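Local structure of congerin-1 (Conger myriaster, 1C1L) at residues 12-17 / 91-96; 37-43 / 117-122; 59-65 / 109-115. The protein binds beta-galactosides such as lactose as a homodimeric galectin, although its physiological role is not yet known. All blocks are in the same frame, centred on the assembly; numbering follows the deposited sequence.

Interaction 1 (12-17 / 91-96)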
loop_
_atom_site.group_PDB
_atom_site.type_symbol
_atom_site.label_atom_id
_atom_site.label_comp_id
_atom_site.label_asym_id
_atom_site.label_seq_id
_atom_site.Cartn_x
_atom_site.Cartn_y
_atom_site.Cartn_z
ATOM N N PHE A 12 -5.947 5.558 -6.945
ATOM C CA PHE A 12 -6.726 4.515 -7.573
ATOM C C PHE A 12 -7.856 5.203 -8.323
ATOM O O PHE A 12 -8.932 5.476 -7.783
ATOM C CB PHE A 12 -7.240 3.555 -6.479
ATOM C CG PHE A 12 -7.988 2.346 -7.029
ATOM C CD1 PHE A 12 -7.656 1.818 -8.276
ATOM C CD2 PHE A 12 -9.020 1.772 -6.287
ATOM C CE1 PHE A 12 -8.346 0.724 -8.791
ATOM C CE2 PHE A 12 -9.710 0.674 -6.804
ATOM C CZ PHE A 12 -9.375 0.149 -8.053
ATOM N N THR A 13 -7.549 5.570 -9.561
ATOM C CA THR A 13 -8.502 6.254 -10.427
ATOM C C THR A 13 -8.961 5.290 -11.504
ATOM O O THR A 13 -8.421 4.176 -11.611
ATOM C CB THR A 13 -7.840 7.490 -11.090
ATOM O OG1 THR A 13 -6.662 7.042 -11.763
ATOM C CG2 THR A 13 -7.487 8.561 -10.066
ATOM N N VAL A 14 -9.925 5.694 -12.338
ATOM C CA VAL A 14 -10.355 4.879 -13.457
ATOM C C VAL A 14 -9.158 4.495 -14.329
ATOM O O VAL A 14 -8.299 5.321 -14.650
ATOM C CB VAL A 14 -11.401 5.687 -14.264
ATOM C CG1 VAL A 14 -11.613 5.063 -15.642
ATOM C CG2 VAL A 14 -12.715 5.711 -13.492
ATOM N N GLY A 15 -9.084 3.204 -14.638
ATOM C CA GLY A 15 -8.051 2.663 -15.501
ATOM C C GLY A 15 -6.849 2.094 -14.757
ATOM O O GLY A 15 -6.029 1.434 -15.385
ATOM N N LYS A 16 -6.682 2.316 -13.452
ATOM C CA LYS A 16 -5.571 1.770 -12.683
ATOM C C LYS A 16 -5.972 0.391 -12.180
ATOM O O LYS A 16 -7.174 0.107 -12.044
ATOM C CB LYS A 16 -5.256 2.664 -11.484
ATOM C CG LYS A 16 -4.940 4.110 -11.805
ATOM C CD LYS A 16 -3.639 4.204 -12.572
ATOM C CE LYS A 16 -3.350 5.640 -12.908
ATOM N NZ LYS A 16 -2.105 5.763 -13.643
ATOM N N PHE A 17 -5.021 -0.466 -11.861
ATOM C CA PHE A 17 -5.266 -1.808 -11.373
ATOM C C PHE A 17 -4.701 -1.868 -9.979
ATOM O O PHE A 17 -3.498 -1.720 -9.771
ATOM C CB PHE A 17 -4.570 -2.846 -12.248
ATOM C CG PHE A 17 -5.241 -2.894 -13.606
ATOM C CD1 PHE A 17 -4.924 -1.936 -14.572
ATOM C CD2 PHE A 17 -6.219 -3.851 -13.872
ATOM C CE1 PHE A 17 -5.592 -1.931 -15.795
ATOM C CE2 PHE A 17 -6.880 -3.842 -15.096
ATOM C CZ PHE A 17 -6.568 -2.881 -16.055
ATOM N N THR A 91 -7.345 -8.423 -7.898
ATOM C CA THR A 91 -7.106 -7.173 -8.601
ATOM C C THR A 91 -8.434 -6.528 -8.961
ATOM O O THR A 91 -9.342 -7.150 -9.528
ATOM C CB THR A 91 -6.315 -7.403 -9.892
ATOM O OG1 THR A 91 -5.104 -8.025 -9.499
ATOM C CG2 THR A 91 -6.058 -6.108 -10.679
ATOM N N LEU A 92 -8.509 -5.240 -8.680
ATOM C CA LEU A 92 -9.685 -4.447 -8.933
ATOM C C LEU A 92 -9.339 -3.316 -9.886
ATOM O O LEU A 92 -8.275 -2.696 -9.789
ATOM C CB LEU A 92 -10.207 -3.806 -7.661
ATOM C CG LEU A 92 -10.422 -4.567 -6.363
ATOM C CD1 LEU A 92 -10.859 -3.618 -5.262
ATOM C CD2 LEU A 92 -11.523 -5.586 -6.568
ATOM N N SER A 93 -10.233 -3.059 -10.814
ATOM C CA SER A 93 -10.165 -1.891 -11.654
ATOM C C SER A 93 -11.614 -1.467 -11.857
ATOM O O SER A 93 -12.552 -2.195 -11.489
ATOM C CB SER A 93 -9.484 -2.225 -12.987
ATOM O OG SER A 93 -10.071 -3.289 -13.729
ATOM N N TYR A 94 -11.856 -0.288 -12.399
ATOM C CA TYR A 94 -13.208 0.170 -12.605
ATOM C C TYR A 94 -13.265 1.269 -13.642
ATOM O O TYR A 94 -12.248 1.885 -13.988
ATOM C CB TYR A 94 -13.788 0.684 -11.282
ATOM C CG TYR A 94 -13.113 1.898 -10.661
ATOM C CD1 TYR A 94 -11.897 1.787 -9.973
ATOM C CD2 TYR A 94 -13.760 3.122 -10.761
ATOM C CE1 TYR A 94 -11.342 2.920 -9.375
ATOM C CE2 TYR A 94 -13.212 4.253 -10.166
ATOM C CZ TYR A 94 -12.011 4.139 -9.477
ATOM O OH TYR A 94 -11.532 5.258 -8.843
ATOM N N ASP A 95 -14.436 1.466 -14.205
ATOM C CA ASP A 95 -14.670 2.642 -15.009
ATOM C C ASP A 95 -15.902 3.304 -14.390
ATOM O O ASP A 95 -16.381 2.830 -13.355
ATOM C CB ASP A 95 -14.871 2.230 -16.474
ATOM C CG ASP A 95 -15.921 1.180 -16.788
ATOM O OD1 ASP A 95 -16.985 1.147 -16.178
ATOM O OD2 ASP A 95 -15.662 0.400 -17.687
ATOM N N ILE A 96 -16.537 4.290 -15.034
ATOM C CA ILE A 96 -17.663 5.012 -14.448
ATOM C C ILE A 96 -18.896 4.112 -14.283
ATOM O O ILE A 96 -19.754 4.390 -13.447
ATOM C CB ILE A 96 -17.943 6.283 -15.364
ATOM C CG1 ILE A 96 -18.953 7.243 -14.735
ATOM C CG2 ILE A 96 -18.523 5.844 -16.691
ATOM C CD1 ILE A 96 -18.383 8.148 -13.641
HETATM O O HOH W 1 -9.565 1.450 -12.252
#

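Interaction 2 (37-43 / 117-122)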
loop_
_atom_site.group_PDB
_atom_site.type_symbol
_atom_site.label_atom_id
_atom_site.label_comp_id
_atom_site.label_asym_id
_atom_site.label_seq_id
_atom_site.Cartn_x
_atom_site.Cartn_y
_atom_site.Cartn_z
ATOM N N GLU A 37 -14.810 5.570 0.146
ATOM C CA GLU A 37 -14.357 6.814 0.744
ATOM C C GLU A 37 -13.969 6.629 2.208
ATOM O O GLU A 37 -13.130 7.349 2.747
ATOM C CB GLU A 37 -15.442 7.849 0.678
ATOM C CG GLU A 37 -16.077 8.293 -0.650
ATOM C CD GLU A 37 -17.119 9.379 -0.412
ATOM O OE1 GLU A 37 -17.795 9.364 0.616
ATOM O OE2 GLU A 37 -17.261 10.260 -1.254
ATOM N N SER A 38 -14.562 5.661 2.888
ATOM C CA SER A 38 -14.321 5.427 4.301
ATOM C C SER A 38 -14.971 4.093 4.617
ATOM O O SER A 38 -15.714 3.571 3.784
ATOM C CB SER A 38 -14.973 6.536 5.150
ATOM O OG SER A 38 -16.405 6.604 5.102
ATOM N N MET A 39 -14.804 3.595 5.842
ATOM C CA MET A 39 -15.441 2.369 6.299
ATOM C C MET A 39 -16.965 2.479 6.182
ATOM O O MET A 39 -17.688 1.495 6.019
ATOM C CB MET A 39 -15.103 2.089 7.768
ATOM C CG MET A 39 -13.643 1.919 8.137
ATOM S SD MET A 39 -13.363 1.754 9.912
ATOM C CE MET A 39 -13.674 0.031 10.096
ATOM N N ASN A 40 -17.518 3.685 6.308
ATOM C CA ASN A 40 -18.955 3.875 6.204
ATOM C C ASN A 40 -19.515 4.120 4.829
ATOM O O ASN A 40 -20.720 3.998 4.626
ATOM C CB ASN A 40 -19.401 5.020 7.088
ATOM C CG ASN A 40 -19.869 4.503 8.426
ATOM O OD1 ASN A 40 -20.968 4.795 8.883
ATOM N ND2 ASN A 40 -19.097 3.670 9.116
ATOM N N SER A 41 -18.655 4.449 3.873
ATOM C CA SER A 41 -19.141 4.805 2.569
ATOM C C SER A 41 -18.254 4.018 1.615
ATOM O O SER A 41 -17.107 4.372 1.288
ATOM C CB SER A 41 -19.007 6.315 2.458
ATOM O OG SER A 41 -19.729 6.769 1.339
ATOM N N LEU A 42 -18.800 2.882 1.191
ATOM C CA LEU A 42 -18.063 1.935 0.387
ATOM C C LEU A 42 -18.678 1.730 -0.982
ATOM O O LEU A 42 -19.886 1.454 -1.070
ATOM C CB LEU A 42 -18.013 0.593 1.112
ATOM C CG LEU A 42 -17.328 0.553 2.470
ATOM C CD1 LEU A 42 -17.529 -0.812 3.086
ATOM C CD2 LEU A 42 -15.849 0.866 2.305
ATOM N N SER A 43 -17.894 1.882 -2.060
ATOM C CA SER A 43 -18.375 1.554 -3.395
ATOM C C SER A 43 -18.344 0.043 -3.628
ATOM O O SER A 43 -19.163 -0.474 -4.393
ATOM C CB SER A 43 -17.525 2.242 -4.459
ATOM O OG SER A 43 -17.857 3.616 -4.517
ATOM N N LYS A 117 -18.210 6.805 -9.177
ATOM C CA LYS A 117 -16.940 7.222 -8.624
ATOM C C LYS A 117 -15.853 7.126 -9.672
ATOM O O LYS A 117 -15.851 6.225 -10.501
ATOM C CB LYS A 117 -16.557 6.355 -7.435
ATOM C CG LYS A 117 -17.511 6.520 -6.268
ATOM C CD LYS A 117 -17.508 7.982 -5.865
ATOM C CE LYS A 117 -18.134 8.095 -4.508
ATOM N NZ LYS A 117 -17.943 9.456 -4.062
ATOM N N GLU A 118 -14.958 8.110 -9.659
ATOM C CA GLU A 118 -13.812 8.116 -10.545
ATOM C C GLU A 118 -12.490 8.102 -9.795
ATOM O O GLU A 118 -11.426 8.072 -10.419
ATOM C CB GLU A 118 -13.869 9.345 -11.432
ATOM C CG GLU A 118 -14.964 9.132 -12.461
ATOM C CD GLU A 118 -15.209 10.293 -13.394
ATOM O OE1 GLU A 118 -15.418 11.412 -12.929
ATOM O OE2 GLU A 118 -15.202 10.054 -14.595
ATOM N N PHE A 119 -12.552 8.129 -8.468
ATOM C CA PHE A 119 -11.384 8.104 -7.606
ATOM C C PHE A 119 -11.847 7.464 -6.295
ATOM O O PHE A 119 -12.950 7.791 -5.822
ATOM C CB PHE A 119 -10.878 9.538 -7.362
ATOM C CG PHE A 119 -9.757 9.574 -6.336
ATOM C CD1 PHE A 119 -8.541 8.944 -6.614
ATOM C CD2 PHE A 119 -9.974 10.164 -5.090
ATOM C CE1 PHE A 119 -7.556 8.897 -5.638
ATOM C CE2 PHE A 119 -8.980 10.111 -4.118
ATOM C CZ PHE A 119 -7.773 9.477 -4.392
ATOM N N LEU A 120 -11.067 6.554 -5.708
ATOM C CA LEU A 120 -11.428 5.906 -4.448
ATOM C C LEU A 120 -10.269 6.038 -3.464
ATOM O O LEU A 120 -9.217 5.431 -3.689
ATOM C CB LEU A 120 -11.713 4.423 -4.634
ATOM C CG LEU A 120 -12.901 4.072 -5.518
ATOM C CD1 LEU A 120 -12.913 2.581 -5.763
ATOM C CD2 LEU A 120 -14.198 4.475 -4.844
ATOM N N PRO A 121 -10.381 6.837 -2.401
ATOM C CA PRO A 121 -9.294 7.131 -1.462
ATOM C C PRO A 121 -9.034 6.125 -0.354
ATOM O O PRO A 121 -8.036 6.234 0.358
ATOM C CB PRO A 121 -9.667 8.483 -0.921
ATOM C CG PRO A 121 -11.163 8.349 -0.795
ATOM C CD PRO A 121 -11.526 7.702 -2.118
ATOM N N PHE A 122 -9.926 5.159 -0.156
ATOM C CA PHE A 122 -9.843 4.288 0.997
ATOM C C PHE A 122 -9.923 2.803 0.660
ATOM O O PHE A 122 -10.736 2.370 -0.169
ATOM C CB PHE A 122 -10.969 4.704 1.944
ATOM C CG PHE A 122 -11.126 3.851 3.188
ATOM C CD1 PHE A 122 -10.415 4.180 4.339
ATOM C CD2 PHE A 122 -11.972 2.734 3.172
ATOM C CE1 PHE A 122 -10.549 3.389 5.483
ATOM C CE2 PHE A 122 -12.098 1.947 4.314
ATOM C CZ PHE A 122 -11.387 2.278 5.465
#

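Interaction 3 (59-65 / 109-115). With GAL (beta-D-galactopyranose), chain B.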
loop_
_atom_site.group_PDB
_atom_site.type_symbol
_atom_site.label_atom_id
_atom_site.label_comp_id
_atom_site.label_asym_id
_atom_site.label_seq_id
_atom_site.Cartn_x
_atom_site.Cartn_y
_atom_site.Cartn_z
ATOM N N ILE A 59 -19.603 -15.773 -2.428
ATOM C CA ILE A 59 -19.068 -14.424 -2.575
ATOM C C ILE A 59 -20.301 -13.537 -2.570
ATOM O O ILE A 59 -21.268 -13.784 -3.309
ATOM C CB ILE A 59 -18.332 -14.218 -3.926
ATOM C CG1 ILE A 59 -17.092 -15.093 -4.022
ATOM C CG2 ILE A 59 -17.928 -12.738 -4.049
ATOM C CD1 ILE A 59 -16.562 -15.178 -5.467
ATOM N N VAL A 60 -20.273 -12.507 -1.740
ATOM C CA VAL A 60 -21.330 -11.526 -1.648
ATOM C C VAL A 60 -20.691 -10.177 -1.953
ATOM O O VAL A 60 -19.690 -9.802 -1.332
ATOM C CB VAL A 60 -21.938 -11.496 -0.231
ATOM C CG1 VAL A 60 -22.975 -10.386 -0.126
ATOM C CG2 VAL A 60 -22.600 -12.836 0.075
ATOM N N MET A 61 -21.276 -9.437 -2.867
ATOM C CA MET A 61 -20.833 -8.104 -3.236
ATOM C C MET A 61 -21.953 -7.124 -2.944
ATOM O O MET A 61 -23.137 -7.398 -3.199
ATOM C CB MET A 61 -20.502 -8.047 -4.712
ATOM C CG MET A 61 -19.301 -8.906 -5.048
ATOM S SD MET A 61 -18.989 -8.913 -6.824
ATOM C CE MET A 61 -20.078 -10.233 -7.271
ATOM N N ASN A 62 -21.586 -5.976 -2.390
ATOM C CA ASN A 62 -22.560 -4.960 -2.078
ATOM C C ASN A 62 -21.838 -3.628 -1.915
ATOM O O ASN A 62 -20.608 -3.570 -2.074
ATOM C CB ASN A 62 -23.274 -5.345 -0.791
ATOM C CG ASN A 62 -24.685 -4.782 -0.714
ATOM O OD1 ASN A 62 -25.092 -3.898 -1.471
ATOM N ND2 ASN A 62 -25.484 -5.250 0.233
ATOM N N SER A 63 -22.584 -2.585 -1.591
ATOM C CA SER A 63 -22.096 -1.255 -1.297
ATOM C C SER A 63 -22.960 -0.696 -0.167
ATOM O O SER A 63 -23.992 -1.278 0.219
ATOM C CB SER A 63 -22.222 -0.408 -2.557
ATOM O OG SER A 63 -23.574 -0.230 -2.951
ATOM N N THR A 64 -22.525 0.427 0.405
ATOM C CA THR A 64 -23.271 1.104 1.440
ATOM C C THR A 64 -22.823 2.558 1.489
ATOM O O THR A 64 -21.646 2.884 1.292
ATOM C CB THR A 64 -23.050 0.446 2.833
ATOM O OG1 THR A 64 -23.880 1.212 3.702
ATOM C CG2 THR A 64 -21.600 0.383 3.315
ATOM N N LEU A 65 -23.790 3.420 1.726
ATOM C CA LEU A 65 -23.535 4.824 1.978
ATOM C C LEU A 65 -23.680 5.112 3.460
ATOM O O LEU A 65 -23.416 6.228 3.908
ATOM C CB LEU A 65 -24.518 5.661 1.172
ATOM C CG LEU A 65 -24.330 5.712 -0.345
ATOM C CD1 LEU A 65 -25.468 6.484 -0.984
ATOM C CD2 LEU A 65 -22.977 6.338 -0.663
ATOM N N LEU A 109 -15.300 -11.125 -11.972
ATOM C CA LEU A 109 -16.660 -10.717 -11.646
ATOM C C LEU A 109 -16.816 -9.246 -11.984
ATOM O O LEU A 109 -15.822 -8.536 -12.148
ATOM C CB LEU A 109 -16.951 -10.935 -10.157
ATOM C CG LEU A 109 -16.817 -12.361 -9.620
ATOM C CD1 LEU A 109 -16.835 -12.400 -8.105
ATOM C CD2 LEU A 109 -17.953 -13.175 -10.201
ATOM N N GLU A 110 -18.036 -8.756 -12.164
ATOM C CA GLU A 110 -18.301 -7.347 -12.395
ATOM C C GLU A 110 -19.316 -6.948 -11.362
ATOM O O GLU A 110 -20.082 -7.795 -10.893
ATOM C CB GLU A 110 -18.924 -7.080 -13.728
ATOM C CG GLU A 110 -17.930 -7.293 -14.842
ATOM C CD GLU A 110 -18.514 -7.252 -16.243
ATOM O OE1 GLU A 110 -19.706 -7.000 -16.420
ATOM O OE2 GLU A 110 -17.757 -7.483 -17.177
ATOM N N PHE A 111 -19.322 -5.675 -11.022
ATOM C CA PHE A 111 -20.275 -5.157 -10.059
ATOM C C PHE A 111 -20.555 -3.722 -10.481
ATOM O O PHE A 111 -19.619 -3.077 -10.967
ATOM C CB PHE A 111 -19.664 -5.199 -8.650
ATOM C CG PHE A 111 -20.626 -4.768 -7.548
ATOM C CD1 PHE A 111 -21.662 -5.612 -7.145
ATOM C CD2 PHE A 111 -20.464 -3.524 -6.939
ATOM C CE1 PHE A 111 -22.541 -5.200 -6.136
ATOM C CE2 PHE A 111 -21.346 -3.121 -5.933
ATOM C CZ PHE A 111 -22.381 -3.958 -5.533
ATOM N N PRO A 112 -21.754 -3.143 -10.383
ATOM C CA PRO A 112 -21.990 -1.772 -10.789
ATOM C C PRO A 112 -21.210 -0.768 -9.962
ATOM O O PRO A 112 -20.953 -0.959 -8.772
ATOM C CB PRO A 112 -23.492 -1.584 -10.681
ATOM C CG PRO A 112 -23.936 -2.658 -9.724
ATOM C CD PRO A 112 -22.999 -3.815 -10.028
ATOM N N ASN A 113 -20.834 0.320 -10.614
ATOM C CA ASN A 113 -20.234 1.445 -9.923
ATOM C C ASN A 113 -21.467 2.278 -9.612
ATOM O O ASN A 113 -21.883 3.192 -10.331
ATOM C CB ASN A 113 -19.277 2.201 -10.845
ATOM C CG ASN A 113 -18.579 3.393 -10.207
ATOM O OD1 ASN A 113 -18.989 3.905 -9.159
ATOM N ND2 ASN A 113 -17.496 3.898 -10.772
ATOM N N ARG A 114 -22.103 1.952 -8.496
ATOM C CA ARG A 114 -23.360 2.568 -8.088
ATOM C C ARG A 114 -23.342 4.071 -7.873
ATOM O O ARG A 114 -24.304 4.779 -8.176
ATOM C CB ARG A 114 -23.830 1.865 -6.819
ATOM C CG ARG A 114 -24.260 0.447 -7.156
ATOM C CD ARG A 114 -24.629 -0.345 -5.920
ATOM N NE ARG A 114 -25.283 -1.593 -6.281
ATOM C CZ ARG A 114 -25.560 -2.556 -5.394
ATOM N NH1 ARG A 114 -25.217 -2.483 -4.109
ATOM N NH2 ARG A 114 -26.170 -3.648 -5.840
ATOM N N TYR A 115 -22.219 4.597 -7.412
ATOM C CA TYR A 115 -22.121 6.002 -7.067
ATOM C C TYR A 115 -21.320 6.821 -8.081
ATOM O O TYR A 115 -20.959 7.956 -7.788
ATOM C CB TYR A 115 -21.520 6.108 -5.649
ATOM C CG TYR A 115 -22.201 5.166 -4.658
ATOM C CD1 TYR A 115 -23.597 5.130 -4.556
ATOM C CD2 TYR A 115 -21.415 4.303 -3.903
ATOM C CE1 TYR A 115 -24.200 4.209 -3.697
ATOM C CE2 TYR A 115 -22.014 3.387 -3.044
ATOM C CZ TYR A 115 -23.404 3.350 -2.956
ATOM O OH TYR A 115 -24.006 2.430 -2.137
HETATM C C1 GAL B . -24.570 -8.497 5.790
HETATM C C2 GAL B . -23.349 -8.588 6.704
HETATM C C3 GAL B . -22.380 -7.437 6.425
HETATM C C4 GAL B . -22.053 -7.352 4.923
HETATM C C5 GAL B . -23.340 -7.339 4.108
HETATM C C6 GAL B . -23.075 -7.358 2.618
HETATM O O2 GAL B . -23.780 -8.530 8.058
HETATM O O3 GAL B . -21.194 -7.646 7.175
HETATM O O4 GAL B . -21.254 -8.469 4.568
HETATM O O5 GAL B . -24.162 -8.489 4.428
HETATM O O6 GAL B . -24.281 -7.288 1.899
#

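Interaction 1 (12-17 / 91-96)
Val-14 and Tyr-94 meet where a type II turn from Thr-13 to Lys-16 lies over the end of strand 87-94, joined by a weak bond from Gly-15 N to Tyr-94 O (3.5 Å). Gly-15 takes the positive phi such a turn favours. A water bridges the turn and the strand: it accepts from Tyr-94 N at 2.9 Å and, weakly, from Gly-15 N, while Thr-13 O and Lys-16 O are near enough to receive its protons. Chi1 of 64° sets Tyr-94 CG between the backbone N and the carbonyl carbon, which brings the ring up under the turn, and the hydroxyl donates to Phe-12 O at 2.8 Å, tilted 30° from the carbonyl plane. That ring turns its edge to the face of Phe-12 in a T-shaped stack, planes at 81° and Tyr-94 CE1 over the centre of the Phe-12 ring, while Val-14 CG2 packs 3.7 Å from Tyr-94 CE2. Ser-93 CB makes a CH-pi contact over the face of Phe-17, and Thr-91 CG2 touches that ring's edge. Loop 12-17 leads into strand 18-24, neighbour of strand 87-94 in one sheet of the galectin sandwich; Phe-12 also packs on Leu-136 of strand 129-136, Tyr-94 on Phe-99 of strand 98-103.

Interaction 2 (37-43 / 117-122)
Lys-117 NZ donates to Glu-37 OE2 at 3.0 Å in a salt bridge that meets the carboxylate from above, 48° out of its plane. The two side chains cross at about a right angle: Glu-37 runs extended beyond CG, whereas in Lys-117 chi1 (-65°) sets CG 3.4 Å from Ser-43 OG, and the bend at chi2 sends the rest of the chain toward the acid. Leu-120 CD2 lies on the same serine, 3.8 Å from Ser-43 OG. On the Glu-37 side the backbone forms a classic beta bulge, since Glu-37 N and Ser-38 N both donate to Ser-41 O, and a type I turn from Ser-38 to Ser-41 reverses the chain between strands 30-35 and 41-52 of the galectin sandwich. Phe-122 covers this bend. Its ring lies flat against the backbone of Ser-38 and Met-39, with Ser-38 CA 3.9 Å from the ring centroid and 18° off the normal, a CH-pi contact. Met-39 CG reaches the far end of the ring, 3.5 Å from Phe-122 CZ, and Pro-121 CG packs on Glu-37 CA at 3.9 Å. Phe-122 opens strand 122-127, which pairs with strand 30-35 and, in parallel, with a strand of the second subunit; Lys-8 of that subunit packs on both Met-39 and Phe-122.

Interaction 3 (59-65 / 109-115)
Asn-62 ND2 donates to galactose O6 at 2.9 Å along an almost straight bond (171°), while the other end of the same amide, OD1, accepts from Arg-114 NH1 at 3.0 Å. That second bond lies in the carbonyl plane and in the guanidinium plane, although the two flat groups stand 82° apart. Asn-62 OD1 is also met by Ser-63 N, tilted from the carbonyl plane, so two donors hold the oxygen and fix which way the amide faces; ND2 has a further partner in Glu-72 O. Val-60 CG1 packs against the hydroxymethyl group, 3.9 Å from galactose O6.

Behind this first shell stands Arg-114, extended from CG to NE. Its NH1 also donates to Ser-63 OG, nearly straight and in the guanidinium plane, and Phe-111 CZ sits over the centre of the group. NH2 is held by Thr-73 O. Ser-63 OG in turn donates to Tyr-115 OH at 2.8 Å, and the phenol is also bonded to Glu-72 OE2, a residue of the predicted galactoside site. Strands 59-64 and 109-112 belong to the two facing sheets of the galectin beta-sandwich, their segment axes 8.3 Å apart and crossing at -23°; the polar network runs from strand 59-64 to the loop that follows strand 109-112.

Farther from the sugar the interface turns apolar. The Met-61 and Phe-111 side chains run alongside in opposite senses, with Met-61 CB 3.6 Å from Phe-111 CD1 and the sulfur oblique to the ring in a Met-aromatic contact. Ile-59 and Leu-109 meet tip to tip through their CD1 atoms. At the other end, Leu-65 CD2 makes a CH-pi contact over the face of Tyr-115, 3.8 Å from the centroid, with Arg-114 CB on the opposite face.

How the interactions relate
All three contacts are partly buried, but interaction 3, which spans the two sheets and reaches the sugar, lies nearest the chain's centre (about 9 Å between centres, against 13 and 12 Å for interactions 1 and 2). Their chemistry follows: a water-bridged turn and a T-shaped aromatic pair in interaction 1, a salt bridge and a bulge beside the dimer interface in interaction 2, and a chain of side-chain hydrogen bonds flanked by apolar packing in interaction 3. The three touch. Phe-12 O probably accepts from Leu-120 N, joining 1 and 2; Asn-113 ND2 probably donates to Asp-95 O, joining 1 and 3; neighbouring strands 41-52 and 55-64 connect 2 and 3 through Leu-42 N and Thr-64 O.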